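Local coordinates for protein endo-alpha-(1->5)-L-arabinanase (Bacillus licheniformis, PDB 6B7K) that probably catalyses the endohydrolysis of (1->5)-alpha-arabinofuranosidic linkages in arabinans, as a calcium-binding, five-bladed beta-propeller glycosidase of family GH43, at residues 53-58 and 286-291; 144-149 and 228-233; 197-202 and 266-271. All blocks are in the same frame, centred on the assembly; numbering follows the deposited sequence.

Contact 1: 53-58 and 286-291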
ATOM      1  N   ARG A  53      12.393   8.944  13.662  1.00 59.29           N
ATOM      2  CA  ARG A  53      12.876   7.792  14.408  1.00 62.58           C
ATOM      3  C   ARG A  53      12.038   7.461  15.632  1.00 69.24           C
ATOM      4  O   ARG A  53      11.950   6.289  16.001  1.00 77.65           O
ATOM      5  CB  ARG A  53      14.329   8.015  14.849  1.00 63.11           C
ATOM      6  N   ASN A  54      11.425   8.454  16.270  1.00 63.91           N
ATOM      7  CA  ASN A  54      10.576   8.247  17.439  1.00 58.30           C
ATOM      8  C   ASN A  54       9.123   8.463  17.043  1.00 52.60           C
ATOM      9  O   ASN A  54       8.749   9.562  16.620  1.00 53.31           O
ATOM     10  CB  ASN A  54      10.966   9.195  18.574  1.00 60.73           C
ATOM     11  CG  ASN A  54      12.079   8.640  19.441  1.00 61.83           C
ATOM     12  OD1 ASN A  54      11.825   7.972  20.445  1.00 63.05           O
ATOM     13  ND2 ASN A  54      13.320   8.917  19.060  1.00 62.21           N
ATOM     14  N   TRP A  55       8.304   7.426  17.195  1.00 46.40           N
ATOM     15  CA  TRP A  55       6.906   7.474  16.799  1.00 41.28           C
ATOM     16  C   TRP A  55       5.999   7.366  18.017  1.00 42.46           C
ATOM     17  O   TRP A  55       6.322   6.697  19.002  1.00 44.32           O
ATOM     18  CB  TRP A  55       6.585   6.359  15.797  1.00 36.00           C
ATOM     19  CG  TRP A  55       7.309   6.525  14.489  1.00 32.64           C
ATOM     20  CD1 TRP A  55       8.578   6.122  14.199  1.00 32.23           C
ATOM     21  CD2 TRP A  55       6.806   7.148  13.299  1.00 30.67           C
ATOM     22  NE1 TRP A  55       8.900   6.453  12.904  1.00 31.50           N
ATOM     23  CE2 TRP A  55       7.829   7.086  12.331  1.00 30.27           C
ATOM     24  CE3 TRP A  55       5.593   7.752  12.958  1.00 30.06           C
ATOM     25  CZ2 TRP A  55       7.675   7.601  11.047  1.00 29.79           C
ATOM     26  CZ3 TRP A  55       5.443   8.268  11.683  1.00 29.39           C
ATOM     27  CH2 TRP A  55       6.478   8.186  10.742  1.00 29.46           C
ATOM     28  N   SER A  56       4.857   8.045  17.937  1.00 42.16           N
ATOM     29  CA  SER A  56       3.877   8.055  19.012  1.00 43.75           C
ATOM     30  C   SER A  56       2.489   7.909  18.407  1.00 42.40           C
ATOM     31  O   SER A  56       2.268   8.202  17.231  1.00 40.28           O
ATOM     32  CB  SER A  56       3.964   9.338  19.847  1.00 46.62           C
ATOM     33  OG  SER A  56       3.598  10.463  19.069  1.00 46.21           O
ATOM     34  N   ALA A  57       1.549   7.451  19.231  1.00 44.04           N
ATOM     35  CA  ALA A  57       0.198   7.198  18.753  1.00 42.74           C
ATOM     36  C   ALA A  57      -0.492   8.500  18.365  1.00 42.81           C
ATOM     37  O   ALA A  57      -0.192   9.572  18.893  1.00 45.45           O
ATOM     38  CB  ALA A  57      -0.618   6.468  19.821  1.00 45.01           C
ATOM     39  N   ALA A  58      -1.415   8.394  17.420  1.00 40.30           N
ATOM     40  CA  ALA A  58      -2.196   9.508  16.912  1.00 39.53           C
ATOM     41  C   ALA A  58      -3.649   9.079  16.807  1.00 38.24           C
ATOM     42  O   ALA A  58      -3.947   7.879  16.782  1.00 36.46           O
ATOM     43  CB  ALA A  58      -1.674   9.967  15.542  1.00 37.73           C
ATOM     44  N   LEU A 286       7.648  -0.809  12.306  1.00 46.12           N
ATOM     45  CA  LEU A 286       7.810   0.115  11.193  1.00 44.79           C
ATOM     46  C   LEU A 286       9.276   0.178  10.789  1.00 45.34           C
ATOM     47  O   LEU A 286      10.149   0.402  11.634  1.00 46.42           O
ATOM     48  CB  LEU A 286       7.301   1.508  11.566  1.00 44.75           C
ATOM     49  CG  LEU A 286       7.472   2.605  10.513  1.00 43.80           C
ATOM     50  CD1 LEU A 286       6.735   2.236   9.236  1.00 42.60           C
ATOM     51  CD2 LEU A 286       6.992   3.944  11.052  1.00 43.37           C
ATOM     52  N   LEU A 287       9.544  -0.027   9.503  1.00 45.17           N
ATOM     53  CA  LEU A 287      10.888   0.061   8.949  1.00 45.75           C
ATOM     54  C   LEU A 287      10.881   1.081   7.821  1.00 44.87           C
ATOM     55  O   LEU A 287      10.098   0.958   6.872  1.00 43.72           O
ATOM     56  CB  LEU A 287      11.376  -1.298   8.445  1.00 46.11           C
ATOM     57  CG  LEU A 287      11.883  -2.263   9.517  1.00 47.58           C
ATOM     58  CD1 LEU A 287      12.600  -3.436   8.874  1.00 47.69           C
ATOM     59  CD2 LEU A 287      12.797  -1.539  10.493  1.00 49.31           C
ATOM     60  N   ILE A 288      11.748   2.083   7.927  1.00 45.47           N
ATOM     61  CA  ILE A 288      11.830   3.166   6.957  1.00 44.95           C
ATOM     62  C   ILE A 288      13.252   3.227   6.424  1.00 46.37           C
ATOM     63  O   ILE A 288      14.215   3.186   7.198  1.00 48.04           O
ATOM     64  CB  ILE A 288      11.419   4.514   7.575  1.00 44.57           C
ATOM     65  CG1 ILE A 288      10.058   4.389   8.258  1.00 43.67           C
ATOM     66  CG2 ILE A 288      11.376   5.590   6.510  1.00 43.94           C
ATOM     67  CD1 ILE A 288       9.631   5.636   8.967  1.00 44.08           C
ATOM     68  N   ASN A 289      13.381   3.326   5.104  1.00 45.86           N
ATOM     69  CA  ASN A 289      14.674   3.408   4.446  1.00 46.70           C
ATOM     70  C   ASN A 289      14.673   4.563   3.458  1.00 46.35           C
ATOM     71  O   ASN A 289      13.652   4.864   2.836  1.00 45.68           O
ATOM     72  CB  ASN A 289      15.015   2.112   3.701  1.00 46.62           C
ATOM     73  CG  ASN A 289      15.462   1.009   4.627  1.00 47.22           C
ATOM     74  OD1 ASN A 289      16.657   0.744   4.759  1.00 48.44           O
ATOM     75  ND2 ASN A 289      14.506   0.361   5.279  1.00 46.34           N
ATOM     76  N   ASP A 290      15.827   5.207   3.326  1.00 47.22           N
ATOM     77  CA  ASP A 290      16.054   6.108   2.206  1.00 47.57           C
ATOM     78  C   ASP A 290      16.283   5.276   0.951  1.00 48.06           C
ATOM     79  O   ASP A 290      17.204   4.454   0.905  1.00 49.31           O
ATOM     80  CB  ASP A 290      17.249   7.018   2.477  1.00 48.88           C
ATOM     81  CG  ASP A 290      16.931   8.119   3.469  1.00 48.86           C
ATOM     82  OD1 ASP A 290      15.762   8.212   3.899  1.00 47.95           O
ATOM     83  OD2 ASP A 290      17.849   8.892   3.819  1.00 49.85           O
ATOM     84  N   LEU A 291      15.438   5.473  -0.058  1.00 47.20           N
ATOM     85  CA  LEU A 291      15.507   4.688  -1.284  1.00 47.04           C
ATOM     86  C   LEU A 291      16.401   5.385  -2.300  1.00 48.59           C
ATOM     87  O   LEU A 291      16.241   6.582  -2.561  1.00 49.06           O
ATOM     88  CB  LEU A 291      14.112   4.472  -1.869  1.00 45.04           C
ATOM     89  CG  LEU A 291      14.039   3.368  -2.925  1.00 44.88           C
ATOM     90  CD1 LEU A 291      14.395   2.028  -2.301  1.00 45.21           C
ATOM     91  CD2 LEU A 291      12.670   3.314  -3.573  1.00 43.69           C
TER
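Leu286 lays one methyl, CD2, over a face of the Trp55 indole, and Ile288 brings a second methyl to the benzene half of the same ring. CD2 of Leu286 sits 3.7 Å from the centroid of the five-membered ring, 22° off the normal, a CH-pi contact displaced toward the rim. Its nearest ring atom is Trp55 CE2, at 3.5 Å. Ile288 CD1 reaches Trp55 CZ2 at 3.5 Å but approaches obliquely, neither squarely over the face nor at the edge. The leucine side chain lies roughly perpendicular to the tryptophan, whereas the isoleucine side chain runs in from the opposite direction.

The torsions account for these two approaches. Leu286 holds CG anti to its backbone N (chi1 177°), which carries CD2 out to the indole; Ile288 is extended beyond CG1 (chi2 176°), so that CD1 becomes the leading atom. All three side chains are buried, and the contact is wholly apolar. The one polar atom of the indole, NE1, is met by a weak hydrogen bond to the carbonyl of Gly52, just ahead of the segment.

Trp55 also packs on Ile47 and Ser49 of strand 44-49 and on Trp33 and Thr35 of strand 32-38, and Leu286 shares Thr35 with it. Ile288 is backed by Ile270 and Val272 of strand 270-277. The contact packs the first blade of the propeller against the last, side chain to side chain, from strand 54-61 to strand 284-293, while the N-terminal chain at Trp13 and Thr15 bonds to the backbone of the latter.

Contact 2: 144-149 and 228-233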
ATOM      1  N   VAL A 144      -1.410   6.951  -7.632  1.00 38.66           N
ATOM      2  CA  VAL A 144      -0.203   7.314  -8.367  1.00 38.82           C
ATOM      3  C   VAL A 144      -0.580   8.339  -9.430  1.00 39.96           C
ATOM      4  O   VAL A 144      -1.646   8.245 -10.049  1.00 40.06           O
ATOM      5  CB  VAL A 144       0.478   6.075  -8.991  1.00 38.66           C
ATOM      6  CG1 VAL A 144      -0.516   5.272  -9.815  1.00 39.23           C
ATOM      7  CG2 VAL A 144       1.679   6.483  -9.836  1.00 39.55           C
ATOM      8  N   ILE A 145       0.291   9.326  -9.633  1.00 40.29           N
ATOM      9  CA  ILE A 145       0.039  10.435 -10.546  1.00 41.17           C
ATOM     10  C   ILE A 145       0.922  10.270 -11.775  1.00 43.09           C
ATOM     11  O   ILE A 145       2.124  10.002 -11.657  1.00 42.78           O
ATOM     12  CB  ILE A 145       0.273  11.792  -9.858  1.00 41.19           C
ATOM     13  CG1 ILE A 145      -1.048  12.339  -9.318  1.00 40.63           C
ATOM     14  CG2 ILE A 145       0.890  12.799 -10.814  1.00 43.01           C
ATOM     15  CD1 ILE A 145      -1.746  11.440  -8.318  1.00 38.50           C
ATOM     16  N   ASP A 146       0.318  10.428 -12.952  1.00 45.67           N
ATOM     17  CA  ASP A 146       1.009  10.270 -14.223  1.00 48.15           C
ATOM     18  C   ASP A 146       2.163  11.258 -14.357  1.00 48.99           C
ATOM     19  O   ASP A 146       2.255  12.259 -13.640  1.00 49.12           O
ATOM     20  CB  ASP A 146       0.039  10.489 -15.384  1.00 50.85           C
ATOM     21  CG  ASP A 146      -0.376   9.200 -16.052  1.00 52.58           C
ATOM     22  OD1 ASP A 146       0.094   8.125 -15.625  1.00 52.32           O
ATOM     23  OD2 ASP A 146      -1.178   9.263 -17.007  1.00 54.42           O
ATOM     24  N   LYS A 147       3.048  10.969 -15.312  1.00 50.17           N
ATOM     25  CA  LYS A 147       4.006  11.975 -15.748  1.00 51.89           C
ATOM     26  C   LYS A 147       3.302  13.204 -16.307  1.00 53.42           C
ATOM     27  O   LYS A 147       3.890  14.291 -16.326  1.00 54.81           O
ATOM     28  CB  LYS A 147       4.952  11.384 -16.795  1.00 53.59           C
ATOM     29  N   ASP A 148       2.058  13.050 -16.757  1.00 53.23           N
ATOM     30  CA  ASP A 148       1.231  14.156 -17.217  1.00 53.60           C
ATOM     31  C   ASP A 148       0.337  14.721 -16.120  1.00 51.04           C
ATOM     32  O   ASP A 148      -0.374  15.699 -16.367  1.00 52.86           O
ATOM     33  CB  ASP A 148       0.366  13.712 -18.403  1.00 54.70           C
ATOM     34  CG  ASP A 148       1.190  13.259 -19.589  1.00 57.07           C
ATOM     35  OD1 ASP A 148       2.334  13.736 -19.736  1.00 58.44           O
ATOM     36  OD2 ASP A 148       0.692  12.429 -20.378  1.00 58.08           O
ATOM     37  N   GLY A 149       0.345  14.129 -14.929  1.00 47.36           N
ATOM     38  CA  GLY A 149      -0.398  14.670 -13.808  1.00 45.01           C
ATOM     39  C   GLY A 149      -1.794  14.125 -13.613  1.00 43.44           C
ATOM     40  O   GLY A 149      -2.618  14.792 -12.977  1.00 42.40           O
ATOM     41  N   THR A 228       7.862   1.577 -19.354  1.00 47.56           N
ATOM     42  CA  THR A 228       7.807   2.915 -19.931  1.00 48.61           C
ATOM     43  C   THR A 228       6.388   3.463 -19.955  1.00 48.24           C
ATOM     44  O   THR A 228       6.208   4.686 -19.978  1.00 48.91           O
ATOM     45  CB  THR A 228       8.402   2.908 -21.344  1.00 50.86           C
ATOM     46  OG1 THR A 228       8.365   4.233 -21.890  1.00 52.84           O
ATOM     47  CG2 THR A 228       7.630   1.960 -22.257  1.00 50.85           C
ATOM     48  N   SER A 229       5.384   2.590 -19.940  1.00 47.25           N
ATOM     49  CA  SER A 229       3.984   2.982 -19.874  1.00 47.11           C
ATOM     50  C   SER A 229       3.401   2.552 -18.535  1.00 44.81           C
ATOM     51  O   SER A 229       3.720   1.470 -18.030  1.00 43.49           O
ATOM     52  CB  SER A 229       3.183   2.360 -21.020  1.00 48.57           C
ATOM     53  OG  SER A 229       1.801   2.647 -20.890  1.00 49.37           O
ATOM     54  N   ILE A 230       2.550   3.408 -17.963  1.00 44.89           N
ATOM     55  CA  ILE A 230       1.955   3.123 -16.659  1.00 42.99           C
ATOM     56  C   ILE A 230       1.239   1.776 -16.681  1.00 42.70           C
ATOM     57  O   ILE A 230       1.339   0.986 -15.735  1.00 41.21           O
ATOM     58  CB  ILE A 230       1.016   4.273 -16.240  1.00 42.99           C
ATOM     59  CG1 ILE A 230       0.359   3.981 -14.890  1.00 41.31           C
ATOM     60  CG2 ILE A 230      -0.031   4.549 -17.312  1.00 44.90           C
ATOM     61  CD1 ILE A 230       1.283   4.167 -13.712  1.00 39.93           C
ATOM     62  N   THR A 231       0.525   1.484 -17.765  1.00 44.40           N
ATOM     63  CA  THR A 231      -0.117   0.191 -17.945  1.00 44.98           C
ATOM     64  C   THR A 231       0.754  -0.800 -18.705  1.00 46.49           C
ATOM     65  O   THR A 231       0.407  -1.986 -18.763  1.00 45.73           O
ATOM     66  CB  THR A 231      -1.450   0.362 -18.684  1.00 46.10           C
ATOM     67  OG1 THR A 231      -1.232   1.062 -19.916  1.00 47.72           O
ATOM     68  CG2 THR A 231      -2.434   1.142 -17.835  1.00 45.95           C
ATOM     69  N   GLY A 232       1.871  -0.345 -19.274  1.00 48.57           N
ATOM     70  CA  GLY A 232       2.724  -1.170 -20.097  1.00 49.57           C
ATOM     71  C   GLY A 232       3.274  -2.372 -19.366  1.00 48.31           C
ATOM     72  O   GLY A 232       3.135  -2.502 -18.146  1.00 47.51           O
ATOM     73  N   PRO A 233       3.918  -3.280 -20.103  1.00 48.36           N
ATOM     74  CA  PRO A 233       4.461  -4.498 -19.481  1.00 47.23           C
ATOM     75  C   PRO A 233       5.578  -4.156 -18.506  1.00 46.19           C
ATOM     76  O   PRO A 233       6.599  -3.581 -18.889  1.00 46.79           O
ATOM     77  CB  PRO A 233       4.975  -5.309 -20.677  1.00 48.64           C
ATOM     78  CG  PRO A 233       5.233  -4.292 -21.740  1.00 49.99           C
ATOM     79  CD  PRO A 233       4.204  -3.215 -21.546  1.00 49.91           C
TER
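Ile230 gives the largest share of the buried surface here, facing both Val144 and Asp146 with a different part of its side chain turned to each. Its CD1 methyl lies 4.4 Å from CG1 of Val144, a loose apolar contact. Nearer the backbone, its CB and CG2 are each 4.0 Å from OD1 of Asp146, and the two side chains cross at about a right angle. Ile230 has CG1 anti to the backbone N (chi1 179°), and this sends the longer branch toward the valine while CG2 stays beside the carboxylate.

Asp146 is the polar member of the trio, yet it meets Ile230 by van der Waals contact alone. Its other oxygen, OD2, accepts a weak hydrogen bond from NE1 of Trp152, whose side chain also packs on Val144 and Ile230, making the indole a common neighbour of all three. Asp146 also opens a type I beta turn that ends at Gly149, closed by a weak bond from Gly149 N to Asp146 O. The turn is tied outward as well, since Lys147 N donates to the hydroxyl of Tyr203.

This is packing between two consecutive propeller blades. The hairpin of strands 142-145 and 151-155 supplies Val144, Asp146 and Trp152, and the loop after strand 221-227 supplies Ile230, which also rests on Ile196 of strand 191-199 and Tyr203 of strand 202-209.

Contact 3: 197-202 and 266-271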
ATOM      1  N   THR A 197       5.314   4.283  -8.875  1.00 36.43           N
ATOM      2  CA  THR A 197       5.910   5.609  -8.881  1.00 37.69           C
ATOM      3  C   THR A 197       6.636   5.836 -10.199  1.00 38.46           C
ATOM      4  O   THR A 197       7.177   4.903 -10.798  1.00 37.83           O
ATOM      5  CB  THR A 197       6.883   5.806  -7.709  1.00 37.93           C
ATOM      6  OG1 THR A 197       7.512   7.091  -7.820  1.00 39.74           O
ATOM      7  CG2 THR A 197       7.946   4.720  -7.705  1.00 36.80           C
ATOM      8  N   TYR A 198       6.639   7.090 -10.642  1.00 40.51           N
ATOM      9  CA  TYR A 198       7.322   7.498 -11.862  1.00 42.73           C
ATOM     10  C   TYR A 198       8.639   8.183 -11.520  1.00 44.58           C
ATOM     11  O   TYR A 198       8.702   9.013 -10.608  1.00 45.07           O
ATOM     12  CB  TYR A 198       6.447   8.443 -12.691  1.00 44.49           C
ATOM     13  CG  TYR A 198       7.146   9.028 -13.902  1.00 46.54           C
ATOM     14  CD1 TYR A 198       7.165   8.350 -15.114  1.00 46.54           C
ATOM     15  CD2 TYR A 198       7.783  10.262 -13.834  1.00 48.53           C
ATOM     16  CE1 TYR A 198       7.801   8.880 -16.219  1.00 48.75           C
ATOM     17  CE2 TYR A 198       8.422  10.799 -14.936  1.00 50.43           C
ATOM     18  CZ  TYR A 198       8.427  10.104 -16.124  1.00 50.48           C
ATOM     19  OH  TYR A 198       9.060  10.639 -17.221  1.00 53.14           O
ATOM     20  N   LYS A 199       9.687   7.838 -12.262  1.00 45.99           N
ATOM     21  CA  LYS A 199      10.986   8.480 -12.077  1.00 47.53           C
ATOM     22  C   LYS A 199      11.801   8.331 -13.350  1.00 49.17           C
ATOM     23  O   LYS A 199      12.090   7.205 -13.770  1.00 48.28           O
ATOM     24  CB  LYS A 199      11.736   7.884 -10.890  1.00 46.31           C
ATOM     25  CG  LYS A 199      13.157   8.398 -10.782  1.00 47.87           C
ATOM     26  CD  LYS A 199      13.856   7.875  -9.553  1.00 46.98           C
ATOM     27  CE  LYS A 199      15.314   8.297  -9.542  1.00 49.48           C
ATOM     28  NZ  LYS A 199      15.469   9.775  -9.597  1.00 51.99           N
ATOM     29  N   ASP A 200      12.168   9.459 -13.952  1.00 52.27           N
ATOM     30  CA  ASP A 200      13.073   9.513 -15.098  1.00 55.11           C
ATOM     31  C   ASP A 200      12.633   8.560 -16.211  1.00 55.06           C
ATOM     32  O   ASP A 200      13.379   7.690 -16.661  1.00 55.45           O
ATOM     33  CB  ASP A 200      14.513   9.231 -14.661  1.00 56.09           C
ATOM     34  CG  ASP A 200      15.097  10.355 -13.821  1.00 57.58           C
ATOM     35  OD1 ASP A 200      14.633  10.550 -12.679  1.00 56.20           O
ATOM     36  OD2 ASP A 200      16.018  11.047 -14.308  1.00 60.50           O
ATOM     37  N   GLY A 201      11.386   8.737 -16.642  1.00 55.06           N
ATOM     38  CA  GLY A 201      10.863   8.046 -17.797  1.00 56.26           C
ATOM     39  C   GLY A 201      10.221   6.702 -17.526  1.00 54.42           C
ATOM     40  O   GLY A 201       9.467   6.213 -18.375  1.00 56.08           O
ATOM     41  N   TYR A 202      10.491   6.084 -16.379  1.00 51.64           N
ATOM     42  CA  TYR A 202       9.978   4.756 -16.074  1.00 49.85           C
ATOM     43  C   TYR A 202       9.022   4.806 -14.890  1.00 48.24           C
ATOM     44  O   TYR A 202       9.221   5.579 -13.947  1.00 47.92           O
ATOM     45  CB  TYR A 202      11.116   3.775 -15.769  1.00 49.17           C
ATOM     46  CG  TYR A 202      11.853   3.288 -16.992  1.00 51.67           C
ATOM     47  CD1 TYR A 202      11.270   2.368 -17.857  1.00 52.42           C
ATOM     48  CD2 TYR A 202      13.134   3.737 -17.281  1.00 53.85           C
ATOM     49  CE1 TYR A 202      11.943   1.915 -18.980  1.00 54.96           C
ATOM     50  CE2 TYR A 202      13.815   3.288 -18.401  1.00 56.44           C
ATOM     51  CZ  TYR A 202      13.214   2.378 -19.246  1.00 57.06           C
ATOM     52  OH  TYR A 202      13.887   1.932 -20.361  1.00 60.39           O
ATOM     53  N   LEU A 266       7.734   7.293  -0.874  1.00 39.87           N
ATOM     54  CA  LEU A 266       7.368   8.697  -0.739  1.00 40.70           C
ATOM     55  C   LEU A 266       8.436   9.562  -1.384  1.00 42.44           C
ATOM     56  O   LEU A 266       9.621   9.441  -1.054  1.00 42.98           O
ATOM     57  CB  LEU A 266       7.202   9.095   0.731  1.00 40.32           C
ATOM     58  CG  LEU A 266       7.078  10.593   1.030  1.00 41.03           C
ATOM     59  CD1 LEU A 266       5.801  11.162   0.430  1.00 41.13           C
ATOM     60  CD2 LEU A 266       7.139  10.851   2.530  1.00 40.86           C
ATOM     61  N   ASN A 267       8.011  10.430  -2.304  1.00 43.54           N
ATOM     62  CA  ASN A 267       8.872  11.432  -2.929  1.00 44.68           C
ATOM     63  C   ASN A 267      10.065  10.806  -3.645  1.00 43.46           C
ATOM     64  O   ASN A 267      11.090  11.469  -3.839  1.00 44.63           O
ATOM     65  CB  ASN A 267       9.348  12.464  -1.896  1.00 46.24           C
ATOM     66  CG  ASN A 267       9.656  13.815  -2.514  1.00 48.68           C
ATOM     67  OD1 ASN A 267       9.245  14.109  -3.638  1.00 49.60           O
ATOM     68  ND2 ASN A 267      10.378  14.652  -1.776  1.00 49.95           N
ATOM     69  N   ASN A 268       9.945   9.535  -4.038  1.00 41.64           N
ATOM     70  CA  ASN A 268      11.008   8.815  -4.745  1.00 41.23           C
ATOM     71  C   ASN A 268      12.317   8.831  -3.959  1.00 40.76           C
ATOM     72  O   ASN A 268      13.403   8.939  -4.535  1.00 41.44           O
ATOM     73  CB  ASN A 268      11.220   9.378  -6.154  1.00 42.73           C
ATOM     74  CG  ASN A 268      10.145   8.942  -7.125  1.00 42.77           C
ATOM     75  OD1 ASN A 268       9.533   7.887  -6.958  1.00 41.89           O
ATOM     76  ND2 ASN A 268       9.915   9.750  -8.155  1.00 43.99           N
ATOM     77  N   SER A 269      12.222   8.726  -2.635  1.00 39.69           N
ATOM     78  CA  SER A 269      13.419   8.813  -1.806  1.00 39.96           C
ATOM     79  C   SER A 269      13.263   8.079  -0.482  1.00 38.18           C
ATOM     80  O   SER A 269      14.234   7.943   0.270  1.00 38.44           O
ATOM     81  CB  SER A 269      13.776  10.278  -1.547  1.00 41.74           C
ATOM     82  OG  SER A 269      12.728  10.945  -0.866  1.00 42.05           O
ATOM     83  N   ILE A 270      12.055   7.605  -0.180  1.00 36.38           N
ATOM     84  CA  ILE A 270      11.765   6.977   1.105  1.00 35.55           C
ATOM     85  C   ILE A 270      10.834   5.794   0.875  1.00 34.27           C
ATOM     86  O   ILE A 270       9.702   5.975   0.415  1.00 33.46           O
ATOM     87  CB  ILE A 270      11.127   7.965   2.098  1.00 35.76           C
ATOM     88  CG1 ILE A 270      12.109   9.088   2.440  1.00 37.52           C
ATOM     89  CG2 ILE A 270      10.674   7.241   3.354  1.00 34.73           C
ATOM     90  CD1 ILE A 270      11.480  10.248   3.166  1.00 38.00           C
ATOM     91  N   LEU A 271      11.301   4.590   1.203  1.00 34.14           N
ATOM     92  CA  LEU A 271      10.480   3.384   1.166  1.00 34.12           C
ATOM     93  C   LEU A 271      10.168   2.965   2.595  1.00 34.71           C
ATOM     94  O   LEU A 271      11.079   2.626   3.359  1.00 35.43           O
ATOM     95  CB  LEU A 271      11.186   2.253   0.412  1.00 34.58           C
ATOM     96  CG  LEU A 271      10.424   0.935   0.198  1.00 34.13           C
ATOM     97  CD1 LEU A 271      10.860   0.277  -1.100  1.00 34.69           C
ATOM     98  CD2 LEU A 271      10.609  -0.042   1.361  1.00 34.04           C
TER
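Asn268 points its side-chain amide at the end of strand 191-199 and turns ND2 to the backbone and OD1 to Thr197. The ND2 bond is the clearer one: it donates to the carbonyl O of Tyr198 at 2.8 Å, with an N-H...O angle of 151° and the donor tilted 28° from the carbonyl plane. On the other arm, Thr197 OG1 faces Asn268 OD1 in a sense that suits a hydroxyl donor, but the two are modelled too close together for the bond to be more than doubtful. Thr197 and Asn268 meet at a slant, and the threonine presents its hydroxyl because OG1 is anti to the backbone N (chi1 176°).

Lys199 flanks the amide, its CB 3.8 Å from Asn268 ND2. The rest of its chain runs extended until a bend at chi4, where NZ forms a salt bridge with Asp200 OD1 at 3.3 Å, met from above the carboxylate plane. Its charge also makes a cation-pi contact with Trp293, whose NE1 donates to the Asn268 carbonyl.

Both sides are hairpin ends. A type I' turn from Lys199 to Tyr202 links strands 191-199 and 202-209, while Asn268 lies in the tight connection from strand 257-266 to strand 270-277, with a classic beta bulge where Ser269 and Ile270 face Leu266. The amide thus bridges two neighbouring blades, and Thr197 packs on Val265 of strand 257-266 and on Tyr204 and Phe206 of strand 202-209.

The three contacts each join neighbouring blades of one propeller: contact 2 the third and fourth, contact 3 the fourth and fifth, contact 1 the fifth and first. Contacts 1 and 3 share a sheet, where Leu291 N lies 2.8 Å from Ser269 O, a probable hydrogen bond. Contact 3 also touches contact 2, with Lys147 CB 3.8 Å from Tyr198 CZ, whereas contacts 1 and 2 stay about 13 Å apart at their nearest atoms. Bound calcium lies about 7 Å from the Val144 side chain and about 8 Å from that of Thr197; Asp84, Asp142 and Asp264 belong to the metal site. The Leu286 side chain is about 10 Å from that of His262, predicted to matter for substrate recognition.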